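Local coordinates for protein beta-N-acetylhexosaminidase (Beutenbergia cavernae, PDB 5BU9) that probably hydrolyses terminal non-reducing N-acetyl-D-hexosamine residues from N-acetyl-beta-D-hexosaminides, as a member of glycoside hydrolase family 3, at residues 183-195 and 203-215. Residues are numbered along the deposited sequence; the frame is centred on the assembly and turned at random.
Sequences IKHFPGLGRVTEN and VDDVTTADDASVQ
Partly exposed Arg191 forms a salt bridge across to Asp211, NH1 to OD1 3.0 Å. OD1 lies in the guanidinium plane, although the carboxylate and guanidinium planes are 47° apart. A bend at chi3 (66°) brings NH1 to this partner, and Val206 CG2 lies over one face, toward the rim. A leucine for Arg191 would probably leave Asp211 OD1 without its charged mate and Val206 CG2 without the flat group beneath it. Asp211 also N-caps helix 212-222; its OD2 accepts from Ser213 N. In the tight, buried part Ser213 OG sits, in the conformer given, 2.7 Å from Pro187 O. Gly188 backbone angles would jam a CB against this oxygen. Val214 CG2 lies against Pro187 CB. Asp204 OD1 accepts from Val206 N, closing an Asx turn, and from Thr207 N, on its syn side. A water links Asp204 OD2 to Gly188 O and Arg191 N. Water bridges the loose side, from Arg191 O to Asp205 OD1 and between Thr193 N and Val203 O. The contact packs the loop after strand 180-186 of the TIM barrel against strand 203-204 and the start of helix 212-222. Tyr235 of strand 234-235 touches Pro187 and Thr207, and helix 248-258 packs on Phe186.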
# COMPACT_ATOMS: atom_id res chain seq x y z
N ILE A 183 -5.79 2.20 3.08
CA ILE A 183 -6.72 2.90 2.17
C ILE A 183 -5.89 3.52 1.04
O ILE A 183 -4.77 3.99 1.26
CB ILE A 183 -7.60 3.93 2.93
CG1 ILE A 183 -6.75 4.96 3.66
CG2 ILE A 183 -8.48 3.23 3.95
CD1 ILE A 183 -7.58 6.09 4.19
N LYS A 184 -6.40 3.46 -0.19
CA LYS A 184 -5.60 3.87 -1.36
C LYS A 184 -6.52 4.50 -2.43
O LYS A 184 -7.72 4.23 -2.41
CB LYS A 184 -4.85 2.65 -1.90
CG LYS A 184 -5.74 1.53 -2.47
CD LYS A 184 -4.85 0.34 -2.79
CE LYS A 184 -5.55 -0.67 -3.65
NZ LYS A 184 -4.71 -1.92 -3.89
N HIS A 185 -6.02 5.36 -3.32
CA HIS A 185 -4.65 5.86 -3.39
C HIS A 185 -4.65 7.37 -3.22
O HIS A 185 -5.07 8.09 -4.11
CB HIS A 185 -3.99 5.52 -4.75
CG HIS A 185 -4.25 4.14 -5.25
ND1 HIS A 185 -5.50 3.72 -5.65
CD2 HIS A 185 -3.41 3.09 -5.45
CE1 HIS A 185 -5.42 2.46 -6.07
NE2 HIS A 185 -4.16 2.06 -5.96
N PHE A 186 -4.14 7.85 -2.10
CA PHE A 186 -4.23 9.26 -1.74
C PHE A 186 -3.37 10.12 -2.67
O PHE A 186 -2.23 9.77 -2.96
CB PHE A 186 -3.79 9.44 -0.28
CG PHE A 186 -4.03 10.79 0.25
CD1 PHE A 186 -5.22 11.08 0.89
CD2 PHE A 186 -3.08 11.78 0.13
CE1 PHE A 186 -5.48 12.34 1.40
CE2 PHE A 186 -3.33 13.07 0.65
CZ PHE A 186 -4.53 13.34 1.27
N PRO A 187 -3.90 11.26 -3.14
CA PRO A 187 -5.18 11.90 -2.76
C PRO A 187 -6.40 11.51 -3.61
O PRO A 187 -7.47 12.12 -3.46
CB PRO A 187 -4.87 13.40 -2.94
CG PRO A 187 -3.88 13.42 -4.11
CD PRO A 187 -3.04 12.13 -3.96
N GLY A 188 -6.26 10.50 -4.45
CA GLY A 188 -7.36 10.01 -5.26
C GLY A 188 -6.97 9.73 -6.70
O GLY A 188 -6.49 10.61 -7.41
N LEU A 189 -7.16 8.50 -7.15
CA LEU A 189 -6.74 8.08 -8.48
C LEU A 189 -7.94 7.88 -9.40
O LEU A 189 -7.79 7.42 -10.53
CB LEU A 189 -5.94 6.78 -8.38
CG LEU A 189 -4.79 6.46 -9.31
CD1 LEU A 189 -3.93 7.68 -9.60
CD2 LEU A 189 -3.94 5.37 -8.65
N GLY A 190 -9.13 8.23 -8.92
CA GLY A 190 -10.34 7.99 -9.68
C GLY A 190 -10.63 9.01 -10.76
O GLY A 190 -11.66 8.93 -11.41
N ARG A 191 -9.73 9.98 -10.97
CA ARG A 191 -10.02 11.02 -11.95
C ARG A 191 -8.90 11.22 -12.99
O ARG A 191 -9.04 12.05 -13.89
CB ARG A 191 -10.33 12.33 -11.23
CG ARG A 191 -11.40 12.16 -10.13
CD ARG A 191 -11.94 13.54 -9.69
NE ARG A 191 -12.68 14.15 -10.79
CZ ARG A 191 -13.35 15.29 -10.72
NH1 ARG A 191 -13.39 16.00 -9.58
NH2 ARG A 191 -13.98 15.72 -11.81
N VAL A 192 -7.81 10.45 -12.92
CA VAL A 192 -6.81 10.50 -14.00
C VAL A 192 -7.39 9.85 -15.25
O VAL A 192 -8.25 8.98 -15.16
CB VAL A 192 -5.50 9.81 -13.61
CG1 VAL A 192 -4.74 10.61 -12.54
CG2 VAL A 192 -5.78 8.37 -13.15
N THR A 193 -6.91 10.27 -16.41
CA THR A 193 -7.33 9.70 -17.68
C THR A 193 -6.25 8.79 -18.30
O THR A 193 -6.43 8.29 -19.41
CB THR A 193 -7.68 10.79 -18.65
OG1 THR A 193 -6.59 11.74 -18.66
CG2 THR A 193 -8.99 11.50 -18.24
N GLU A 194 -5.13 8.61 -17.60
CA GLU A 194 -4.10 7.65 -18.00
C GLU A 194 -3.68 6.79 -16.85
O GLU A 194 -4.00 7.09 -15.71
CB GLU A 194 -2.87 8.36 -18.56
CG GLU A 194 -3.09 8.88 -20.00
CD GLU A 194 -3.49 10.32 -19.97
OE1 GLU A 194 -4.31 10.73 -20.84
OE2 GLU A 194 -2.99 11.04 -19.06
N ASN A 195 -2.97 5.71 -17.15
CA ASN A 195 -2.56 4.75 -16.13
C ASN A 195 -1.07 4.92 -15.74
O ASN A 195 -0.18 4.74 -16.58
CB ASN A 195 -2.79 3.31 -16.63
CG ASN A 195 -2.91 2.31 -15.50
OD1 ASN A 195 -2.29 2.47 -14.44
ND2 ASN A 195 -3.71 1.29 -15.72
N VAL A 203 -0.94 13.34 -15.25
CA VAL A 203 -1.33 14.54 -14.53
C VAL A 203 -2.83 14.49 -14.30
O VAL A 203 -3.59 14.30 -15.26
CB VAL A 203 -0.96 15.85 -15.28
CG1 VAL A 203 -1.62 17.08 -14.55
CG2 VAL A 203 0.53 16.01 -15.36
N ASP A 204 -3.24 14.62 -13.05
CA ASP A 204 -4.64 14.85 -12.68
C ASP A 204 -4.81 16.37 -12.62
O ASP A 204 -4.13 17.04 -11.84
CB ASP A 204 -4.95 14.18 -11.33
CG ASP A 204 -6.32 14.58 -10.75
OD1 ASP A 204 -6.69 15.77 -10.79
OD2 ASP A 204 -7.02 13.70 -10.21
N ASP A 205 -5.72 16.90 -13.44
CA ASP A 205 -5.94 18.35 -13.50
C ASP A 205 -7.22 18.84 -12.80
O ASP A 205 -7.59 19.99 -12.98
CB ASP A 205 -5.97 18.82 -14.97
CG ASP A 205 -7.13 18.26 -15.77
OD1 ASP A 205 -7.79 17.30 -15.32
OD2 ASP A 205 -7.38 18.79 -16.88
N VAL A 206 -7.89 17.99 -12.01
CA VAL A 206 -9.20 18.35 -11.44
C VAL A 206 -9.31 18.10 -9.94
O VAL A 206 -10.10 18.77 -9.28
CB VAL A 206 -10.34 17.60 -12.15
CG1 VAL A 206 -10.55 18.16 -13.54
CG2 VAL A 206 -10.01 16.11 -12.20
N THR A 207 -8.55 17.15 -9.41
CA THR A 207 -8.62 16.80 -7.98
C THR A 207 -7.92 17.87 -7.15
O THR A 207 -6.70 18.04 -7.29
CB THR A 207 -7.98 15.39 -7.70
OG1 THR A 207 -8.65 14.37 -8.45
CG2 THR A 207 -8.00 15.05 -6.21
N THR A 208 -8.69 18.57 -6.31
CA THR A 208 -8.18 19.53 -5.31
C THR A 208 -8.15 18.90 -3.91
O THR A 208 -8.60 17.77 -3.74
CB THR A 208 -9.03 20.81 -5.21
OG1 THR A 208 -10.23 20.51 -4.49
CG2 THR A 208 -9.40 21.34 -6.61
N ALA A 209 -7.64 19.63 -2.93
CA ALA A 209 -7.62 19.17 -1.53
C ALA A 209 -9.04 19.07 -0.96
O ALA A 209 -9.26 18.40 0.03
CB ALA A 209 -6.76 20.12 -0.66
N ASP A 210 -10.01 19.72 -1.61
CA ASP A 210 -11.43 19.68 -1.20
C ASP A 210 -12.22 18.60 -1.94
O ASP A 210 -13.42 18.42 -1.69
CB ASP A 210 -12.13 21.05 -1.43
CG ASP A 210 -11.45 22.21 -0.70
OD1 ASP A 210 -11.17 22.09 0.52
OD2 ASP A 210 -11.20 23.25 -1.35
N ASP A 211 -11.56 17.90 -2.86
CA ASP A 211 -12.23 16.88 -3.66
C ASP A 211 -12.93 15.88 -2.75
O ASP A 211 -12.47 15.59 -1.65
CB ASP A 211 -11.25 16.12 -4.58
CG ASP A 211 -11.97 15.29 -5.67
OD1 ASP A 211 -12.25 15.82 -6.78
OD2 ASP A 211 -12.27 14.09 -5.44
N ALA A 212 -13.99 15.32 -3.28
CA ALA A 212 -14.71 14.23 -2.65
C ALA A 212 -13.78 13.08 -2.27
O ALA A 212 -13.97 12.44 -1.23
CB ALA A 212 -15.79 13.75 -3.58
N SER A 213 -12.77 12.80 -3.09
CA SER A 213 -11.84 11.71 -2.76
C SER A 213 -11.05 12.05 -1.49
O SER A 213 -10.93 11.21 -0.60
CB SER A 213 -10.89 11.41 -3.92
OG SER A 213 -10.03 12.51 -4.16
N VAL A 214 -10.58 13.28 -1.39
CA VAL A 214 -9.91 13.70 -0.16
C VAL A 214 -10.86 13.64 1.04
O VAL A 214 -10.47 13.22 2.11
CB VAL A 214 -9.33 15.09 -0.30
CG1 VAL A 214 -8.60 15.48 0.98
CG2 VAL A 214 -8.37 15.09 -1.47
N GLN A 215 -12.13 14.00 0.84
CA GLN A 215 -13.13 13.83 1.90
C GLN A 215 -13.31 12.33 2.24
O GLN A 215 -13.48 11.96 3.39
CB GLN A 215 -14.45 14.44 1.48
CG GLN A 215 -14.48 15.96 1.42
CD GLN A 215 -15.62 16.45 0.53
OE1 GLN A 215 -16.70 15.84 0.50
NE2 GLN A 215 -15.38 17.54 -0.21
O HOH W 1 -7.31 10.91 -9.94
O HOH W 2 -7.37 14.50 -14.95
O HOH W 3 -4.57 11.90 -16.25
O HOH W 4 -1.87 13.07 -18.04